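Local structure of Crh-like protein 5 (Neosartorya fumigata, 6IBU) at residues P13-A19 with P226-Y232; D33-A39 with P60-F66; V103-T109 with A133-E137. The protein cuts chitin and transfers it to 1,6-beta-glucan or to other chitin chains, cross-linking the polysaccharides of the fungal cell wall and septa. All blocks are in the same frame, centred on the assembly; numbering follows the deposited sequence.

Contact 1. Residues P13-A19 with P226-Y232; sequences PNKGLAA and PAESYTY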
loop_
_atom_site.group_PDB
_atom_site.type_symbol
_atom_site.label_atom_id
_atom_site.label_comp_id
_atom_site.label_asym_id
_atom_site.label_seq_id
_atom_site.Cartn_x
_atom_site.Cartn_y
_atom_site.Cartn_z
ATOM N N PRO A 13 14.255 11.246 -12.100
ATOM C CA PRO A 13 12.824 11.458 -11.906
ATOM C C PRO A 13 11.969 10.193 -11.762
ATOM O O PRO A 13 12.282 9.224 -12.402
ATOM C CB PRO A 13 12.364 12.129 -13.207
ATOM C CG PRO A 13 13.600 12.809 -13.740
ATOM C CD PRO A 13 14.773 11.981 -13.265
ATOM N N ASN A 14 10.888 10.258 -10.971
ATOM C CA ASN A 14 9.857 9.195 -10.898
ATOM C C ASN A 14 9.011 9.285 -12.167
ATOM O O ASN A 14 8.620 10.390 -12.510
ATOM C CB ASN A 14 8.944 9.342 -9.677
ATOM C CG ASN A 14 9.648 9.193 -8.343
ATOM O OD1 ASN A 14 9.370 9.948 -7.412
ATOM N ND2 ASN A 14 10.519 8.207 -8.211
ATOM N N LYS A 15 8.759 8.163 -12.839
ATOM C CA LYS A 15 7.761 8.093 -13.929
ATOM C C LYS A 15 6.404 8.476 -13.343
ATOM O O LYS A 15 6.046 7.936 -12.281
ATOM C CB LYS A 15 7.715 6.691 -14.525
ATOM C CG LYS A 15 6.689 6.503 -15.630
ATOM C CD LYS A 15 6.872 5.170 -16.358
ATOM C CE LYS A 15 6.044 5.051 -17.624
ATOM N NZ LYS A 15 6.686 5.737 -18.774
ATOM N N GLY A 16 5.683 9.362 -14.024
ATOM C CA GLY A 16 4.415 9.930 -13.541
ATOM C C GLY A 16 3.225 9.273 -14.205
ATOM O O GLY A 16 3.375 8.765 -15.311
ATOM N N LEU A 17 2.081 9.271 -13.538
ATOM C CA LEU A 17 0.793 8.945 -14.171
ATOM C C LEU A 17 0.333 10.228 -14.870
ATOM O O LEU A 17 -0.115 11.174 -14.173
ATOM C CB LEU A 17 -0.172 8.481 -13.084
ATOM C CG LEU A 17 -1.616 8.302 -13.511
ATOM C CD1 LEU A 17 -1.713 7.240 -14.588
ATOM C CD2 LEU A 17 -2.482 7.923 -12.334
ATOM N N ALA A 18 0.506 10.300 -16.192
ATOM C CA ALA A 18 0.188 11.503 -16.991
ATOM C C ALA A 18 -1.304 11.487 -17.332
ATOM O O ALA A 18 -1.681 11.651 -18.499
ATOM C CB ALA A 18 1.076 11.565 -18.206
ATOM N N ALA A 19 -2.132 11.284 -16.320
ATOM C CA ALA A 19 -3.602 11.240 -16.437
ATOM C C ALA A 19 -4.209 11.646 -15.097
ATOM O O ALA A 19 -3.519 11.549 -14.071
ATOM C CB ALA A 19 -4.042 9.861 -16.856
ATOM N N PRO A 226 -1.465 15.340 -12.471
ATOM C CA PRO A 226 -0.987 14.527 -13.579
ATOM C C PRO A 226 0.315 15.096 -14.160
ATOM O O PRO A 226 0.409 16.290 -14.325
ATOM C CB PRO A 226 -2.105 14.651 -14.618
ATOM C CG PRO A 226 -3.335 15.031 -13.827
ATOM C CD PRO A 226 -2.817 15.881 -12.690
ATOM N N ALA A 227 1.289 14.232 -14.439
ATOM C CA ALA A 227 2.582 14.608 -15.030
ATOM C C ALA A 227 3.247 13.381 -15.641
ATOM O O ALA A 227 2.967 12.239 -15.192
ATOM C CB ALA A 227 3.449 15.226 -13.982
ATOM N N GLU A 228 4.100 13.623 -16.631
ATOM C CA GLU A 228 4.900 12.564 -17.288
ATOM C C GLU A 228 5.962 12.093 -16.291
ATOM O O GLU A 228 6.366 10.927 -16.379
ATOM C CB GLU A 228 5.470 13.063 -18.618
ATOM C CG GLU A 228 4.445 13.043 -19.751
ATOM C CD GLU A 228 4.878 13.711 -21.055
ATOM O OE1 GLU A 228 6.067 13.569 -21.425
ATOM O OE2 GLU A 228 4.028 14.380 -21.710
ATOM N N SER A 229 6.385 12.957 -15.366
ATOM C CA SER A 229 7.419 12.612 -14.361
ATOM C C SER A 229 7.494 13.638 -13.223
ATOM O O SER A 229 6.973 14.742 -13.348
ATOM C CB SER A 229 8.750 12.468 -15.021
ATOM O OG SER A 229 9.328 13.746 -15.231
ATOM N N TYR A 230 8.120 13.235 -12.124
ATOM C CA TYR A 230 8.324 14.057 -10.915
ATOM C C TYR A 230 9.802 14.047 -10.575
ATOM O O TYR A 230 10.413 12.988 -10.622
ATOM C CB TYR A 230 7.529 13.528 -9.728
ATOM C CG TYR A 230 6.046 13.419 -9.967
ATOM C CD1 TYR A 230 5.241 14.538 -10.033
ATOM C CD2 TYR A 230 5.462 12.171 -10.146
ATOM C CE1 TYR A 230 3.887 14.417 -10.245
ATOM C CE2 TYR A 230 4.107 12.030 -10.353
ATOM C CZ TYR A 230 3.321 13.161 -10.390
ATOM O OH TYR A 230 1.989 13.015 -10.604
ATOM N N THR A 231 10.326 15.208 -10.217
ATOM C CA THR A 231 11.736 15.393 -9.816
ATOM C C THR A 231 11.745 15.965 -8.408
ATOM O O THR A 231 11.029 16.926 -8.186
ATOM C CB THR A 231 12.455 16.332 -10.799
ATOM O OG1 THR A 231 12.444 15.696 -12.080
ATOM C CG2 THR A 231 13.869 16.671 -10.366
ATOM N N TYR A 232 12.543 15.406 -7.508
ATOM C CA TYR A 232 12.824 16.012 -6.187
ATOM C C TYR A 232 13.917 17.063 -6.395
ATOM O O TYR A 232 15.058 16.679 -6.649
ATOM C CB TYR A 232 13.283 14.943 -5.198
ATOM C CG TYR A 232 12.260 13.939 -4.736
ATOM C CD1 TYR A 232 11.738 12.975 -5.584
ATOM C CD2 TYR A 232 11.888 13.888 -3.406
ATOM C CE1 TYR A 232 10.848 12.015 -5.132
ATOM C CE2 TYR A 232 11.006 12.928 -2.929
ATOM C CZ TYR A 232 10.482 11.989 -3.801
ATOM O OH TYR A 232 9.627 11.027 -3.352
HETATM O O HOH W 1 8.621 9.151 -4.844
#

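Contact 2. Residues D33-A39 with P60-F66; sequences DQWEVTA and PTIDTDF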
loop_
_atom_site.group_PDB
_atom_site.type_symbol
_atom_site.label_atom_id
_atom_site.label_comp_id
_atom_site.label_asym_id
_atom_site.label_seq_id
_atom_site.Cartn_x
_atom_site.Cartn_y
_atom_site.Cartn_z
ATOM N N ASP A 33 -0.897 -4.239 -17.323
ATOM C CA ASP A 33 -0.120 -3.424 -18.288
ATOM C C ASP A 33 0.808 -2.426 -17.595
ATOM O O ASP A 33 1.984 -2.412 -17.939
ATOM C CB ASP A 33 -1.063 -2.695 -19.238
ATOM C CG ASP A 33 -1.487 -3.591 -20.390
ATOM O OD1 ASP A 33 -0.918 -4.717 -20.509
ATOM O OD2 ASP A 33 -2.380 -3.169 -21.159
ATOM N N GLN A 34 0.303 -1.608 -16.679
ATOM C CA GLN A 34 1.097 -0.493 -16.096
ATOM C C GLN A 34 1.607 -0.912 -14.716
ATOM O O GLN A 34 1.813 -0.030 -13.879
ATOM C CB GLN A 34 0.247 0.773 -16.134
ATOM C CG GLN A 34 -0.138 1.129 -17.564
ATOM C CD GLN A 34 -0.879 2.436 -17.711
ATOM O OE1 GLN A 34 -2.021 2.472 -18.188
ATOM N NE2 GLN A 34 -0.232 3.528 -17.317
ATOM N N TRP A 35 1.762 -2.224 -14.499
ATOM C CA TRP A 35 2.236 -2.823 -13.224
ATOM C C TRP A 35 3.476 -3.683 -13.471
ATOM O O TRP A 35 3.621 -4.222 -14.581
ATOM C CB TRP A 35 1.135 -3.666 -12.583
ATOM C CG TRP A 35 -0.096 -2.923 -12.173
ATOM C CD1 TRP A 35 -1.120 -2.516 -12.973
ATOM C CD2 TRP A 35 -0.469 -2.556 -10.833
ATOM N NE1 TRP A 35 -2.091 -1.908 -12.228
ATOM C CE2 TRP A 35 -1.716 -1.910 -10.914
ATOM C CE3 TRP A 35 0.136 -2.686 -9.582
ATOM C CZ2 TRP A 35 -2.362 -1.389 -9.800
ATOM C CZ3 TRP A 35 -0.507 -2.192 -8.473
ATOM C CH2 TRP A 35 -1.737 -1.547 -8.587
ATOM N N GLU A 36 4.331 -3.798 -12.464
ATOM C CA GLU A 36 5.531 -4.675 -12.456
ATOM C C GLU A 36 5.238 -5.764 -11.420
ATOM O O GLU A 36 4.799 -5.377 -10.316
ATOM C CB GLU A 36 6.759 -3.787 -12.199
ATOM C CG GLU A 36 7.958 -4.460 -11.534
ATOM C CD GLU A 36 9.003 -3.499 -10.942
ATOM O OE1 GLU A 36 8.662 -2.300 -10.717
ATOM O OE2 GLU A 36 10.176 -3.930 -10.700
ATOM N N VAL A 37 5.334 -7.038 -11.811
ATOM C CA VAL A 37 5.237 -8.169 -10.863
ATOM C C VAL A 37 6.607 -8.292 -10.288
ATOM O O VAL A 37 7.592 -8.782 -10.830
ATOM C CB VAL A 37 4.807 -9.519 -11.405
ATOM C CG1 VAL A 37 4.802 -10.550 -10.274
ATOM C CG2 VAL A 37 3.458 -9.434 -12.092
ATOM N N THR A 38 6.626 -7.746 -9.163
ATOM C CA THR A 38 7.932 -7.370 -8.699
ATOM C C THR A 38 8.453 -8.442 -7.744
ATOM O O THR A 38 9.596 -8.387 -7.422
ATOM C CB THR A 38 7.723 -5.982 -8.171
ATOM O OG1 THR A 38 8.966 -5.518 -7.665
ATOM C CG2 THR A 38 6.666 -5.989 -7.097
ATOM N N ALA A 39 7.637 -9.378 -7.301
ATOM C CA ALA A 39 8.119 -10.616 -6.640
ATOM C C ALA A 39 7.021 -11.647 -6.778
ATOM O O ALA A 39 5.844 -11.237 -6.822
ATOM C CB ALA A 39 8.460 -10.370 -5.202
ATOM N N PRO A 60 4.174 -12.608 -3.125
ATOM C CA PRO A 60 3.714 -12.054 -4.392
ATOM C C PRO A 60 3.310 -10.578 -4.248
ATOM O O PRO A 60 2.597 -10.246 -3.334
ATOM C CB PRO A 60 2.496 -12.913 -4.758
ATOM C CG PRO A 60 2.067 -13.516 -3.434
ATOM C CD PRO A 60 3.357 -13.729 -2.666
ATOM N N THR A 61 3.809 -9.741 -5.151
ATOM C CA THR A 61 3.640 -8.271 -5.105
ATOM C C THR A 61 3.467 -7.714 -6.512
ATOM O O THR A 61 4.106 -8.229 -7.423
ATOM C CB THR A 61 4.853 -7.596 -4.459
ATOM O OG1 THR A 61 5.227 -8.331 -3.301
ATOM C CG2 THR A 61 4.560 -6.177 -4.045
ATOM N N ILE A 62 2.655 -6.673 -6.657
ATOM C CA ILE A 62 2.623 -5.840 -7.883
ATOM C C ILE A 62 2.795 -4.384 -7.461
ATOM O O ILE A 62 2.259 -4.003 -6.413
ATOM C CB ILE A 62 1.341 -6.079 -8.705
ATOM C CG1 ILE A 62 0.066 -5.719 -7.944
ATOM C CG2 ILE A 62 1.292 -7.513 -9.216
ATOM C CD1 ILE A 62 -1.156 -5.693 -8.844
ATOM N N ASP A 63 3.597 -3.636 -8.218
ATOM C CA ASP A 63 3.795 -2.173 -8.088
ATOM C C ASP A 63 3.296 -1.501 -9.367
ATOM O O ASP A 63 3.535 -2.058 -10.456
ATOM C CB ASP A 63 5.272 -1.818 -7.987
ATOM C CG ASP A 63 5.927 -2.184 -6.681
ATOM O OD1 ASP A 63 5.188 -2.419 -5.715
ATOM O OD2 ASP A 63 7.176 -2.201 -6.646
ATOM N N THR A 64 2.673 -0.332 -9.256
ATOM C CA THR A 64 2.391 0.540 -10.417
ATOM C C THR A 64 3.734 0.991 -10.992
ATOM O O THR A 64 4.660 1.255 -10.226
ATOM C CB THR A 64 1.480 1.719 -10.055
ATOM O OG1 THR A 64 2.028 2.466 -8.970
ATOM C CG2 THR A 64 0.080 1.277 -9.705
ATOM N N ASP A 65 3.839 1.021 -12.310
ATOM C CA ASP A 65 5.013 1.578 -13.031
ATOM C C ASP A 65 5.118 3.069 -12.703
ATOM O O ASP A 65 6.233 3.552 -12.538
ATOM C CB ASP A 65 4.883 1.403 -14.545
ATOM C CG ASP A 65 5.069 -0.011 -15.048
ATOM O OD1 ASP A 65 5.596 -0.867 -14.286
ATOM O OD2 ASP A 65 4.665 -0.251 -16.199
ATOM N N PHE A 66 3.981 3.735 -12.536
ATOM C CA PHE A 66 3.861 5.196 -12.343
ATOM C C PHE A 66 3.746 5.537 -10.859
ATOM O O PHE A 66 3.412 4.669 -10.029
ATOM C CB PHE A 66 2.620 5.721 -13.066
ATOM C CG PHE A 66 1.371 4.951 -12.724
ATOM C CD1 PHE A 66 0.620 5.271 -11.606
ATOM C CD2 PHE A 66 0.960 3.882 -13.506
ATOM C CE1 PHE A 66 -0.540 4.580 -11.305
ATOM C CE2 PHE A 66 -0.194 3.176 -13.193
ATOM C CZ PHE A 66 -0.949 3.533 -12.101
HETATM O O HOH W 2 9.923 -1.570 -8.504
#

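Contact 3. Residues V103-T109 with A133-E137; sequences VLGGDTT and ATPQE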
loop_
_atom_site.group_PDB
_atom_site.type_symbol
_atom_site.label_atom_id
_atom_site.label_comp_id
_atom_site.label_asym_id
_atom_site.label_seq_id
_atom_site.Cartn_x
_atom_site.Cartn_y
_atom_site.Cartn_z
ATOM N N VAL A 103 -4.095 -6.184 6.436
ATOM C CA VAL A 103 -5.002 -7.192 7.043
ATOM C C VAL A 103 -4.155 -8.377 7.528
ATOM O O VAL A 103 -3.189 -8.748 6.867
ATOM C CB VAL A 103 -6.115 -7.621 6.067
ATOM C CG1 VAL A 103 -7.008 -8.672 6.687
ATOM C CG2 VAL A 103 -6.951 -6.437 5.620
ATOM N N LEU A 104 -4.511 -8.938 8.679
ATOM C CA LEU A 104 -3.857 -10.151 9.227
ATOM C C LEU A 104 -4.849 -11.292 9.058
ATOM O O LEU A 104 -6.031 -11.074 9.373
ATOM C CB LEU A 104 -3.498 -9.902 10.687
ATOM C CG LEU A 104 -2.624 -8.668 10.909
ATOM C CD1 LEU A 104 -2.410 -8.459 12.388
ATOM C CD2 LEU A 104 -1.279 -8.773 10.182
ATOM N N GLY A 105 -4.397 -12.433 8.535
ATOM C CA GLY A 105 -5.279 -13.576 8.229
ATOM C C GLY A 105 -6.108 -14.039 9.411
ATOM O O GLY A 105 -7.265 -14.340 9.217
ATOM N N GLY A 106 -5.562 -14.078 10.618
ATOM C CA GLY A 106 -6.284 -14.649 11.773
ATOM C C GLY A 106 -7.101 -13.613 12.510
ATOM O O GLY A 106 -7.850 -13.993 13.440
ATOM N N ASP A 107 -6.973 -12.331 12.156
ATOM C CA ASP A 107 -7.751 -11.241 12.799
ATOM C C ASP A 107 -8.918 -10.911 11.864
ATOM O O ASP A 107 -8.705 -10.165 10.902
ATOM C CB ASP A 107 -6.848 -10.053 13.131
ATOM C CG ASP A 107 -7.568 -8.860 13.735
ATOM O OD1 ASP A 107 -8.820 -8.883 13.785
ATOM O OD2 ASP A 107 -6.877 -7.931 14.184
ATOM N N THR A 108 -10.105 -11.465 12.125
ATOM C CA THR A 108 -11.244 -11.453 11.177
ATOM C C THR A 108 -12.153 -10.248 11.409
ATOM O O THR A 108 -13.256 -10.269 10.865
ATOM C CB THR A 108 -12.050 -12.737 11.304
ATOM O OG1 THR A 108 -12.538 -12.734 12.645
ATOM C CG2 THR A 108 -11.212 -13.962 11.036
ATOM N N THR A 109 -11.742 -9.264 12.208
ATOM C CA THR A 109 -12.643 -8.195 12.705
ATOM C C THR A 109 -12.026 -6.817 12.496
ATOM O O THR A 109 -12.698 -5.837 12.837
ATOM C CB THR A 109 -12.943 -8.352 14.196
ATOM O OG1 THR A 109 -11.705 -8.529 14.897
ATOM C CG2 THR A 109 -13.908 -9.487 14.449
ATOM N N ALA A 133 -15.773 -6.012 8.731
ATOM C CA ALA A 133 -16.493 -7.300 8.797
ATOM C C ALA A 133 -15.731 -8.293 7.930
ATOM O O ALA A 133 -15.571 -8.031 6.745
ATOM C CB ALA A 133 -17.920 -7.129 8.346
ATOM N N THR A 134 -15.221 -9.351 8.546
ATOM C CA THR A 134 -14.617 -10.520 7.869
ATOM C C THR A 134 -13.860 -10.097 6.609
ATOM O O THR A 134 -14.226 -10.522 5.516
ATOM C CB THR A 134 -15.690 -11.583 7.575
ATOM O OG1 THR A 134 -16.664 -11.044 6.669
ATOM C CG2 THR A 134 -16.363 -12.103 8.830
ATOM N N PRO A 135 -12.736 -9.355 6.724
ATOM C CA PRO A 135 -11.981 -8.928 5.550
ATOM C C PRO A 135 -11.398 -10.084 4.726
ATOM O O PRO A 135 -11.197 -9.884 3.568
ATOM C CB PRO A 135 -10.864 -8.044 6.110
ATOM C CG PRO A 135 -10.748 -8.420 7.556
ATOM C CD PRO A 135 -12.124 -8.899 7.982
ATOM N N GLN A 136 -11.230 -11.271 5.301
ATOM C CA GLN A 136 -10.736 -12.481 4.589
ATOM C C GLN A 136 -11.893 -13.169 3.848
ATOM O O GLN A 136 -11.615 -14.001 3.035
ATOM C CB GLN A 136 -10.130 -13.488 5.568
ATOM C CG GLN A 136 -9.079 -12.908 6.489
ATOM C CD GLN A 136 -9.570 -12.111 7.677
ATOM O OE1 GLN A 136 -10.760 -12.048 7.964
ATOM N NE2 GLN A 136 -8.635 -11.462 8.358
ATOM N N GLU A 137 -13.150 -12.856 4.117
ATOM C CA GLU A 137 -14.249 -13.689 3.581
ATOM C C GLU A 137 -15.090 -12.897 2.603
ATOM O O GLU A 137 -15.885 -13.465 1.878
ATOM C CB GLU A 137 -15.069 -14.273 4.730
ATOM C CG GLU A 137 -15.179 -15.801 4.676
ATOM C CD GLU A 137 -14.545 -16.628 5.800
ATOM O OE1 GLU A 137 -13.941 -16.031 6.736
ATOM O OE2 GLU A 137 -14.674 -17.889 5.751
#

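Contact 1. Residues P13-A19 with P226-Y232
The amide of N14 and the phenol ring of Y232 meet at an oblique crossing, their planes 83° apart, with OD1 lying 3.4 Å from CE1 of Y232 at the ring edge and in its plane. CG of N14 stands beside the backbone N (chi1 -64°), which brings OD1 to a water that donates to it and accepts from Y232 OH, at 2.8 Å from OD1. The other end of the amide, ND2, is held by D94, so both ends of this buried group have a polar partner, which should hold the amide in one rotation. The backbones of the two segments pair as antiparallel strands. N14 and Y230 form a hydrogen-bonded pair, N14 N to Y230 O at 2.8 Å and Y230 N to N14 O at 2.9 Å, in a small three-stranded sheet that strand 242-243 completes. The Y230 ring runs back alongside the chain, bringing CE2 to 3.8 Å from CA of G16, while its OH bonds to N225 O and N223 ND2. G16 N bonds to E228 O. P13 lies side by side with T231, CG 3.5 Å from OG1, and at the far end the ring of P226 rests against A19 O.

Contact 2. Residues D33-A39 with P60-F66
W35 to A39 runs antiparallel to T61 to T64, the strand axes 4.5 Å apart at 150°, and the register slips by one between V37 and A39, a beta bulge. E36 and D63 form a hydrogen-bonded pair, E36 N to D63 O at 2.8 Å, while at the bulge T38 N bonds to T61 O, and T61 N then to A39 O. The indole of W35 is clasped by two side chains of the partner strand: T64 CG2 lies 3.5 Å from the centroid of the six-membered ring and I62 CD1 over the opposite face, 3.8 Å from the same centroid, both CH-pi contacts. I62 CG1, between the backbone N and carbonyl carbon (chi1 62°), folds against CE3 of W35. Two carboxylates, E36 OE1 and D63 OD2, approach to 4.3 Å, their like charges probably eased by R182 and, weakly, R180; a water donates to E36 OE1 and weakly to D63 OD2. D63 OD1 forms a salt bridge with R182, so D63 probably positions this chitin-binding side chain. In this GH16 beta-sandwich, 35-39 is an outermost strand, 61-64 pairs on its other side with strand 179-187, and W35, T64 and F66 pack against strand 212-223 of the other sheet.

Contact 3. Residues V103-T109 with A133-E137
Here one glutamine side chain plugs into a tight turn: Q136, from the loop between strands 128-131 and 140-146, reaches into the bend that follows strand 98-105 at one end of the GH16 sandwich. L104 to D107 form a type I beta turn, closed by D107 N bonding to L104 O, and two carbonyl oxygens of the bend, of L104 and D107, accept from the amide of Q136. NE2 donates to D107 O at 2.9 Å, the acceptor lying close to the amide plane while the donor sits well above the carbonyl plane of D107. A second, weak bond joins NE2 to L104 O at 2.8 Å, its angle at the hydrogen only 124°. One good and one weak bond to backbone carbonyls, together, should favour this orientation of the carboxamide. The chain of Q136 bends at chi2 (79°) to bring the group into the turn. OE1 faces T108 instead, 3.3 Å from its CA, and the T108 side chain crosses that of Q136 at about a right angle. To one side of the amide plane, V103 CG1 lies 3.6 Å from NE2, and it also touches P135 CG at 3.8 Å. The ring of P135 also brings CD to 3.4 Å from T108 O. Beyond the turn, D107 OD1 accepts from T109 OG1 at 3.1 Å, and OD2 is bound by Q110. V103 and P135 both lie on Y142 of strand 140-146, while V103 and G105 pair through the backbone with strand 85-93, and A133 O is held by H140.

In the fold
From the N terminus, residues 13-19 come first, but contact 1 closes only near the C terminus, with 226-232, so its loop encloses the other two contacts. Contact 2 closes a short loop of 20 residues, and contact 3 opens only afterwards, closing another short one; the two follow in series, without crossing. Contacts 1 and 2 touch where L17 and G16 pack on F66, linking the small terminal sheet to the residues that follow strand 61-64 of the seven-stranded one. Contact 3 reaches that same sheet through strand 98-105, about 25 Å from contact 2 between centres, and lies across the chain's centre from contact 1, tying the sheet to the loop ahead of strand 140-146.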